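Local coordinates for protein lectin (Polyandrocarpa misakiensis, PDB 1BYF) that binds galactose through a calcium ion, as a homodimeric C-type lectin, and has a role in the tunicate's defence against microorganisms, at residues Y3-S8 with S30-D35; T19-R24 with V117-E122; Y53-D58 with V97-K102. One frame throughout, in Å; residues are numbered along the deposited sequence.

All three contacts lie in one C-type lectin domain and reach the same mixed sheet. Contacts 1 and 2 have centres about 9 Å apart and share the antiparallel neighbours 3-8 and 115-122: contact 1 sets the turn before helix 36-49 against the first strand, contact 2 ties helix 14-22 to the last. Their segments alternate along the chain, so the first strand packs on, and the last strand is disulfide-bonded to, early parts of the chain; both reach the second subunit. Contact 3, about 12 and 14 Å from their centres, comes between the two halves of contact 2 in sequence. Its strand 53-55 runs parallel to 115-122, carrying the sheet toward the calcium-bearing half; I118 of contact 2 packs on Y53.

Contact 1 of 3, residues Y3-S8 with S30-D35; sequences YEILFS and SSAMRD. With ZN (zinc ion), chain I.
Y3 lays one face of its ring against A32: the methyl CB of A32 stands 3.7 Å from the ring centroid and only 8° off the normal, a centred CH-pi contact. The phenol gets there because CG lies anti to the carbonyl carbon (chi1 -60°) and the ring then reaches out from the strand to the turn. I5, two residues on, adds its CD1 at 3.9 Å from the same A32 CB, so two strand side chains converge on one methyl. Among the polar contacts, the hydroxyl OH of Y3 and OG of S31 are joined by a hydrogen bond of 2.7 Å, though the phenol proton has another acceptor within reach; OG is also bonded to E120, whose carboxylate binds the backbone N of S30 and A32 as well. A water 2.7 Å from S31 O donates to that carbonyl and lies beside the phenol oxygen. This is the C-type lectin framework near its termini: the opening strand 3-8, paired with 115-122, faces the short turn that leads into helix 36-49, and M38 of that helix touches both Y3 and I5. On its outer side the strand pairs antiparallel with its counterpart in the second subunit. The metal contact involves D35, the N-cap residue of helix 36-49. Its OD1 accepts from the backbone N of M38, whereas OD2 binds the zinc ion at 2.1 Å and lies in the plane of the Y3 ring at its edge, 3.6 Å from CE1, with ring and carboxylate planes 70° apart. Two waters also bind the zinc, and one of them donates to D35 OD1.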
# COMPACT_ATOMS: atom_id res chain seq x y z
N TYR A 3 -7.08 -5.71 -6.29
CA TYR A 3 -7.52 -5.12 -5.04
C TYR A 3 -7.16 -3.65 -4.88
O TYR A 3 -6.43 -2.97 -5.58
CB TYR A 3 -6.79 -5.79 -3.85
CG TYR A 3 -6.98 -7.27 -3.68
CD1 TYR A 3 -6.10 -8.14 -4.33
CD2 TYR A 3 -7.98 -7.81 -2.89
CE1 TYR A 3 -6.23 -9.51 -4.20
CE2 TYR A 3 -8.12 -9.18 -2.77
CZ TYR A 3 -7.24 -10.02 -3.41
OH TYR A 3 -7.43 -11.38 -3.25
N GLU A 4 -7.66 -3.14 -3.76
CA GLU A 4 -7.36 -1.87 -3.16
C GLU A 4 -6.66 -2.27 -1.83
O GLU A 4 -7.24 -3.07 -1.10
CB GLU A 4 -8.55 -1.01 -2.81
CG GLU A 4 -9.08 -0.12 -3.90
CD GLU A 4 -10.35 0.59 -3.47
OE1 GLU A 4 -10.71 0.52 -2.28
OE2 GLU A 4 -11.05 1.24 -4.28
N ILE A 5 -5.46 -1.77 -1.63
CA ILE A 5 -4.72 -2.10 -0.41
C ILE A 5 -4.36 -0.81 0.33
O ILE A 5 -3.78 0.10 -0.26
CB ILE A 5 -3.44 -2.89 -0.71
CG1 ILE A 5 -3.76 -4.18 -1.47
CG2 ILE A 5 -2.66 -3.19 0.56
CD1 ILE A 5 -4.60 -5.20 -0.72
N LEU A 6 -4.74 -0.75 1.59
CA LEU A 6 -4.47 0.43 2.41
C LEU A 6 -3.50 0.05 3.53
O LEU A 6 -3.75 -0.93 4.22
CB LEU A 6 -5.79 0.96 2.97
CG LEU A 6 -5.70 2.01 4.08
CD1 LEU A 6 -4.99 3.27 3.63
CD2 LEU A 6 -7.10 2.39 4.56
N PHE A 7 -2.41 0.77 3.67
CA PHE A 7 -1.44 0.54 4.73
C PHE A 7 -1.53 1.75 5.67
O PHE A 7 -1.53 2.88 5.16
CB PHE A 7 -0.01 0.45 4.22
CG PHE A 7 0.31 -0.68 3.30
CD1 PHE A 7 0.14 -0.56 1.93
CD2 PHE A 7 0.83 -1.87 3.81
CE1 PHE A 7 0.45 -1.61 1.09
CE2 PHE A 7 1.15 -2.92 2.97
CZ PHE A 7 0.96 -2.79 1.61
N SER A 8 -1.57 1.54 6.97
CA SER A 8 -1.63 2.67 7.90
C SER A 8 -0.58 2.57 9.00
O SER A 8 -0.39 1.51 9.60
CB SER A 8 -3.03 2.83 8.50
OG SER A 8 -2.98 3.85 9.49
N SER A 30 -6.73 -10.17 3.92
CA SER A 30 -6.93 -11.61 4.01
C SER A 30 -6.78 -12.29 2.66
O SER A 30 -5.73 -12.90 2.42
CB SER A 30 -8.30 -11.93 4.62
OG SER A 30 -9.34 -11.36 3.84
N SER A 31 -7.77 -12.21 1.78
CA SER A 31 -7.63 -12.87 0.48
C SER A 31 -6.41 -12.36 -0.27
O SER A 31 -5.77 -13.14 -0.97
CB SER A 31 -8.89 -12.74 -0.37
OG SER A 31 -8.92 -11.49 -1.03
N ALA A 32 -6.04 -11.08 -0.10
CA ALA A 32 -4.86 -10.59 -0.83
C ALA A 32 -3.60 -11.30 -0.35
O ALA A 32 -2.63 -11.42 -1.11
CB ALA A 32 -4.74 -9.08 -0.75
N MET A 33 -3.59 -11.80 0.88
CA MET A 33 -2.42 -12.52 1.37
C MET A 33 -2.28 -13.91 0.74
O MET A 33 -1.21 -14.50 0.78
CB MET A 33 -2.45 -12.65 2.89
CG MET A 33 -2.39 -11.32 3.63
SD MET A 33 -0.86 -10.42 3.37
CE MET A 33 0.32 -11.33 4.35
N ARG A 34 -3.35 -14.40 0.14
CA ARG A 34 -3.34 -15.72 -0.50
C ARG A 34 -3.10 -15.59 -2.00
O ARG A 34 -3.08 -16.57 -2.74
CB ARG A 34 -4.66 -16.44 -0.22
CG ARG A 34 -4.99 -16.57 1.27
CD ARG A 34 -6.11 -17.57 1.50
NE ARG A 34 -7.37 -17.16 0.89
CZ ARG A 34 -8.29 -16.35 1.38
NH1 ARG A 34 -8.16 -15.77 2.57
NH2 ARG A 34 -9.38 -16.09 0.67
N ASP A 35 -2.89 -14.37 -2.46
CA ASP A 35 -2.65 -14.06 -3.87
C ASP A 35 -1.16 -13.90 -4.09
O ASP A 35 -0.52 -13.02 -3.52
CB ASP A 35 -3.45 -12.80 -4.20
CG ASP A 35 -3.36 -12.24 -5.59
OD1 ASP A 35 -2.25 -12.05 -6.12
OD2 ASP A 35 -4.43 -11.94 -6.18
ZN ZN I . -4.41 -11.31 -8.15
O HOH W 1 -6.67 -14.58 -3.12
O HOH W 2 -2.46 -10.45 -8.44
O HOH W 3 -3.73 -13.15 -9.14

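Contact 2 of 3, residues T19-R24 with V117-E122; sequences TYCQSR and VICEKE
C21, in helix 14-22, and C119 on the closing strand bring their backbones to a CA-CA distance of 5.5 Å, with no hydrogen bond between the two segments. The link is covalent: SG of C21 and SG of C119 are joined at 2.0 Å, with a left-handed disulfide torsion of -79°. In both cysteines SG is anti to the carbonyl carbon, which turns the two sulfurs into the gap between helix and strand. V117, on the same side of the strand as C119, places CG1 3.7 Å from C21 SG and 3.9 Å from CD1 of Y20, meeting that ring at a slant. The sulfur of C119 lies at the edge of the Y20 ring, in its plane and 3.9 Å from CD1, a sulfur-aromatic contact. One face of this ring carries the R24 guanidinium, whose NH2 is 3.0 Å above the ring plane toward the rim. Its NE is held by Y20 O in a nearly straight bond (175°), in the guanidinium plane; S23 OG reaches that carbonyl oxygen from its other face at 2.7 Å, so two side chains grip the oxygen near the helix end. Y20 OH is hydrogen-bonded, and R24 NH1 salt-bridged, to E4 of the second subunit, so this end of the contact lies at the dimer interface. This disulfide staples the first helix of the C-type lectin fold to the last strand: 115-122 runs between strands 3-8 and 27-28, L28 touches C21 and V117, and M12 of strand 10-12 packs on Y20 and V117.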
# COMPACT_ATOMS: atom_id res chain seq x y z
N THR A 19 -12.37 -3.03 12.80
CA THR A 19 -13.31 -1.92 12.75
C THR A 19 -12.77 -0.78 11.90
O THR A 19 -13.50 -0.12 11.16
CB THR A 19 -13.54 -1.39 14.19
OG1 THR A 19 -14.07 -2.46 14.98
CG2 THR A 19 -14.51 -0.23 14.20
N TYR A 20 -11.48 -0.52 12.03
CA TYR A 20 -10.80 0.52 11.28
C TYR A 20 -11.00 0.29 9.78
O TYR A 20 -11.37 1.20 9.04
CB TYR A 20 -9.31 0.51 11.63
CG TYR A 20 -8.44 1.48 10.85
CD1 TYR A 20 -7.98 1.15 9.59
CD2 TYR A 20 -8.09 2.72 11.38
CE1 TYR A 20 -7.20 2.02 8.86
CE2 TYR A 20 -7.29 3.59 10.67
CZ TYR A 20 -6.86 3.24 9.41
OH TYR A 20 -6.08 4.09 8.65
N CYS A 21 -10.74 -0.94 9.34
CA CYS A 21 -10.89 -1.28 7.93
C CYS A 21 -12.36 -1.24 7.50
O CYS A 21 -12.72 -0.71 6.45
CB CYS A 21 -10.28 -2.64 7.60
SG CYS A 21 -8.49 -2.78 7.82
N GLN A 22 -13.22 -1.81 8.34
CA GLN A 22 -14.65 -1.87 8.06
C GLN A 22 -15.26 -0.49 7.86
O GLN A 22 -16.10 -0.31 6.98
CB GLN A 22 -15.39 -2.62 9.17
CG GLN A 22 -15.13 -4.11 9.22
CD GLN A 22 -15.68 -4.87 8.03
OE1 GLN A 22 -16.87 -5.18 7.96
NE2 GLN A 22 -14.81 -5.17 7.08
N SER A 23 -14.86 0.46 8.69
CA SER A 23 -15.39 1.82 8.61
C SER A 23 -15.01 2.49 7.30
O SER A 23 -15.59 3.50 6.91
CB SER A 23 -14.85 2.66 9.77
OG SER A 23 -13.44 2.79 9.64
N ARG A 24 -14.01 1.93 6.62
CA ARG A 24 -13.54 2.46 5.35
C ARG A 24 -14.09 1.69 4.16
O ARG A 24 -13.65 1.93 3.03
CB ARG A 24 -12.02 2.40 5.31
CG ARG A 24 -11.29 3.72 5.43
CD ARG A 24 -9.89 3.47 6.00
NE ARG A 24 -9.98 3.61 7.44
CZ ARG A 24 -9.61 4.67 8.14
NH1 ARG A 24 -9.04 5.72 7.58
NH2 ARG A 24 -9.80 4.65 9.46
N VAL A 117 -1.82 -1.40 10.54
CA VAL A 117 -2.96 -2.01 9.89
C VAL A 117 -2.86 -2.03 8.37
O VAL A 117 -2.38 -1.09 7.73
CB VAL A 117 -4.23 -1.22 10.29
CG1 VAL A 117 -5.49 -1.88 9.71
CG2 VAL A 117 -4.35 -1.13 11.81
N ILE A 118 -3.35 -3.12 7.80
CA ILE A 118 -3.42 -3.34 6.37
C ILE A 118 -4.85 -3.76 6.02
O ILE A 118 -5.33 -4.76 6.55
CB ILE A 118 -2.47 -4.44 5.86
CG1 ILE A 118 -1.05 -4.15 6.35
CG2 ILE A 118 -2.52 -4.53 4.34
CD1 ILE A 118 -0.07 -5.26 6.03
N CYS A 119 -5.49 -2.97 5.16
CA CYS A 119 -6.84 -3.28 4.73
C CYS A 119 -6.85 -3.60 3.23
O CYS A 119 -5.97 -3.16 2.49
CB CYS A 119 -7.80 -2.12 4.95
SG CYS A 119 -7.72 -1.36 6.58
N GLU A 120 -7.87 -4.37 2.84
CA GLU A 120 -8.05 -4.75 1.45
C GLU A 120 -9.50 -4.55 1.01
O GLU A 120 -10.44 -4.49 1.80
CB GLU A 120 -7.68 -6.21 1.20
CG GLU A 120 -8.65 -7.24 1.75
CD GLU A 120 -8.41 -8.66 1.29
OE1 GLU A 120 -7.27 -9.17 1.38
OE2 GLU A 120 -9.37 -9.33 0.84
N LYS A 121 -9.66 -4.49 -0.31
CA LYS A 121 -10.97 -4.43 -0.93
C LYS A 121 -10.83 -5.01 -2.35
O LYS A 121 -10.13 -4.45 -3.20
CB LYS A 121 -11.62 -3.05 -0.95
CG LYS A 121 -13.01 -3.08 -1.59
CD LYS A 121 -13.59 -1.67 -1.66
CE LYS A 121 -14.71 -1.62 -2.69
NZ LYS A 121 -15.72 -2.68 -2.41
N GLU A 122 -11.43 -6.18 -2.52
CA GLU A 122 -11.38 -6.84 -3.82
C GLU A 122 -12.09 -5.94 -4.84
O GLU A 122 -13.09 -5.31 -4.52
CB GLU A 122 -12.03 -8.22 -3.78
CG GLU A 122 -12.46 -8.74 -5.14
CD GLU A 122 -12.11 -10.18 -5.41
OE1 GLU A 122 -11.86 -10.94 -4.45
OE2 GLU A 122 -12.07 -10.56 -6.60

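Contact 3 of 3, residues Y53-D58 with V97-K102; sequences YWVGAD and VQIWSK. With ACT (acetate ion), chain F.
A buried antiparallel strand pairing joins 53-55 to 97-100 in the heart of the domain, the N-to-C directions of these short strand segments lying 141° apart, and the chain beyond 53-55 turns a corner to touch V97 again. Y53 and I99 form a hydrogen-bonded pair: I99 N donates to Y53 O at 2.7 Å and Y53 N donates to I99 O. The neighbouring W54 and Q98 are a non-hydrogen-bonded pair whose side chains diverge. V55 N then donates to V97 O at 3.1 Å, and after the inverse gamma turn centred on G56, V97 N donates to A57 O. V97 is therefore held through both its N and O, while its two methyls divide the work: CG1 meets V55 CG2 at 3.7 Å, and CG2 meets A57 CB at 3.8 Å. V55 has its other methyl, CG1, at 3.6 Å from I99 CG1, the side chains crossing at about a right angle. I99 and Y53 also pack on helix 36-49. W54 turns the benzene edge of its indole to the backbone, with CE3 3.4 Å from V97 O and in the ring plane; its NE1 is bonded to M12 O, and R115 makes a cation-pi contact with the ring. Q98 CG sits between the backbone N and carbonyl carbon (chi1 60°), and the chain runs out extended; its NE2 is hydrogen-bonded to D107 OD2 and to O of an acetate ion, 3.2 Å from NE2 and probably from the crystallisation liquor. Because D107 binds the carbohydrate-site calcium, Q98 is a second-shell residue here, and the strand pair belongs to the core beneath the calcium-dependent sugar site of C-type lectins.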
# COMPACT_ATOMS: atom_id res chain seq x y z
N TYR A 53 2.51 -5.62 11.55
CA TYR A 53 1.22 -5.27 10.99
C TYR A 53 0.17 -6.35 11.27
O TYR A 53 0.50 -7.53 11.15
CB TYR A 53 1.29 -5.21 9.45
CG TYR A 53 2.00 -3.98 8.95
CD1 TYR A 53 3.39 -3.91 8.94
CD2 TYR A 53 1.28 -2.89 8.49
CE1 TYR A 53 4.04 -2.78 8.48
CE2 TYR A 53 1.92 -1.76 8.03
CZ TYR A 53 3.30 -1.71 8.03
OH TYR A 53 3.94 -0.58 7.57
N TRP A 54 -1.05 -5.94 11.55
CA TRP A 54 -2.11 -6.94 11.73
C TRP A 54 -2.53 -7.45 10.35
O TRP A 54 -2.44 -6.71 9.37
CB TRP A 54 -3.34 -6.34 12.38
CG TRP A 54 -3.25 -6.09 13.85
CD1 TRP A 54 -3.37 -4.90 14.50
CD2 TRP A 54 -3.02 -7.09 14.86
NE1 TRP A 54 -3.23 -5.10 15.86
CE2 TRP A 54 -3.01 -6.43 16.10
CE3 TRP A 54 -2.82 -8.47 14.83
CZ2 TRP A 54 -2.81 -7.10 17.31
CZ3 TRP A 54 -2.62 -9.14 16.03
CH2 TRP A 54 -2.62 -8.46 17.25
N VAL A 55 -2.97 -8.69 10.29
CA VAL A 55 -3.54 -9.28 9.09
C VAL A 55 -4.88 -9.90 9.55
O VAL A 55 -5.10 -10.07 10.76
CB VAL A 55 -2.71 -10.30 8.31
CG1 VAL A 55 -1.40 -9.67 7.83
CG2 VAL A 55 -2.42 -11.57 9.11
N GLY A 56 -5.77 -10.20 8.62
CA GLY A 56 -7.08 -10.70 8.94
C GLY A 56 -7.18 -12.19 9.20
O GLY A 56 -7.92 -12.87 8.48
N ALA A 57 -6.49 -12.70 10.21
CA ALA A 57 -6.58 -14.12 10.54
C ALA A 57 -6.52 -14.29 12.05
O ALA A 57 -5.87 -13.50 12.75
CB ALA A 57 -5.52 -14.93 9.83
N ASP A 58 -7.24 -15.29 12.56
CA ASP A 58 -7.27 -15.54 14.00
C ASP A 58 -7.83 -16.92 14.30
O ASP A 58 -8.28 -17.61 13.37
CB ASP A 58 -8.09 -14.45 14.68
CG ASP A 58 -9.54 -14.44 14.22
OD1 ASP A 58 -10.27 -15.41 14.54
OD2 ASP A 58 -9.98 -13.49 13.54
N VAL A 97 -3.29 -13.01 14.17
CA VAL A 97 -2.11 -13.12 13.31
C VAL A 97 -1.62 -11.77 12.83
O VAL A 97 -2.37 -10.87 12.47
CB VAL A 97 -2.38 -14.05 12.11
CG1 VAL A 97 -1.12 -14.26 11.26
CG2 VAL A 97 -2.90 -15.40 12.58
N GLN A 98 -0.30 -11.63 12.85
CA GLN A 98 0.36 -10.43 12.40
C GLN A 98 1.48 -10.78 11.42
O GLN A 98 1.91 -11.93 11.30
CB GLN A 98 1.06 -9.69 13.56
CG GLN A 98 2.12 -10.58 14.21
CD GLN A 98 3.18 -9.82 14.97
OE1 GLN A 98 3.23 -8.59 14.94
NE2 GLN A 98 4.06 -10.54 15.65
N ILE A 99 1.95 -9.73 10.77
CA ILE A 99 3.16 -9.81 9.96
C ILE A 99 4.22 -9.34 10.97
O ILE A 99 4.19 -8.18 11.35
CB ILE A 99 3.17 -8.93 8.71
CG1 ILE A 99 2.23 -9.48 7.64
CG2 ILE A 99 4.59 -8.83 8.17
CD1 ILE A 99 1.90 -8.51 6.53
N TRP A 100 5.02 -10.27 11.45
CA TRP A 100 6.04 -10.00 12.46
C TRP A 100 7.31 -9.42 11.88
O TRP A 100 7.92 -10.04 11.00
CB TRP A 100 6.31 -11.32 13.17
CG TRP A 100 7.25 -11.29 14.34
CD1 TRP A 100 7.63 -10.21 15.08
CD2 TRP A 100 7.88 -12.43 14.94
NE1 TRP A 100 8.48 -10.60 16.09
CE2 TRP A 100 8.65 -11.96 16.02
CE3 TRP A 100 7.89 -13.80 14.65
CZ2 TRP A 100 9.42 -12.81 16.82
CZ3 TRP A 100 8.65 -14.63 15.45
CH2 TRP A 100 9.40 -14.14 16.52
N SER A 101 7.75 -8.27 12.39
CA SER A 101 8.92 -7.59 11.85
C SER A 101 10.19 -8.41 11.90
O SER A 101 11.09 -8.19 11.08
CB SER A 101 9.14 -6.23 12.54
OG SER A 101 9.45 -6.41 13.91
N LYS A 102 10.30 -9.36 12.83
CA LYS A 102 11.51 -10.17 12.91
C LYS A 102 11.82 -10.90 11.61
O LYS A 102 12.98 -10.96 11.18
CB LYS A 102 11.42 -11.20 14.05
CG LYS A 102 12.69 -12.04 14.19
CD LYS A 102 12.68 -12.81 15.50
CE LYS A 102 13.87 -13.75 15.59
NZ LYS A 102 13.96 -14.38 16.94
C ACT F . 6.47 -9.55 18.51
O ACT F . 5.74 -8.88 17.75
OXT ACT F . 7.35 -8.98 19.21
CH3 ACT F . 5.99 -10.94 18.95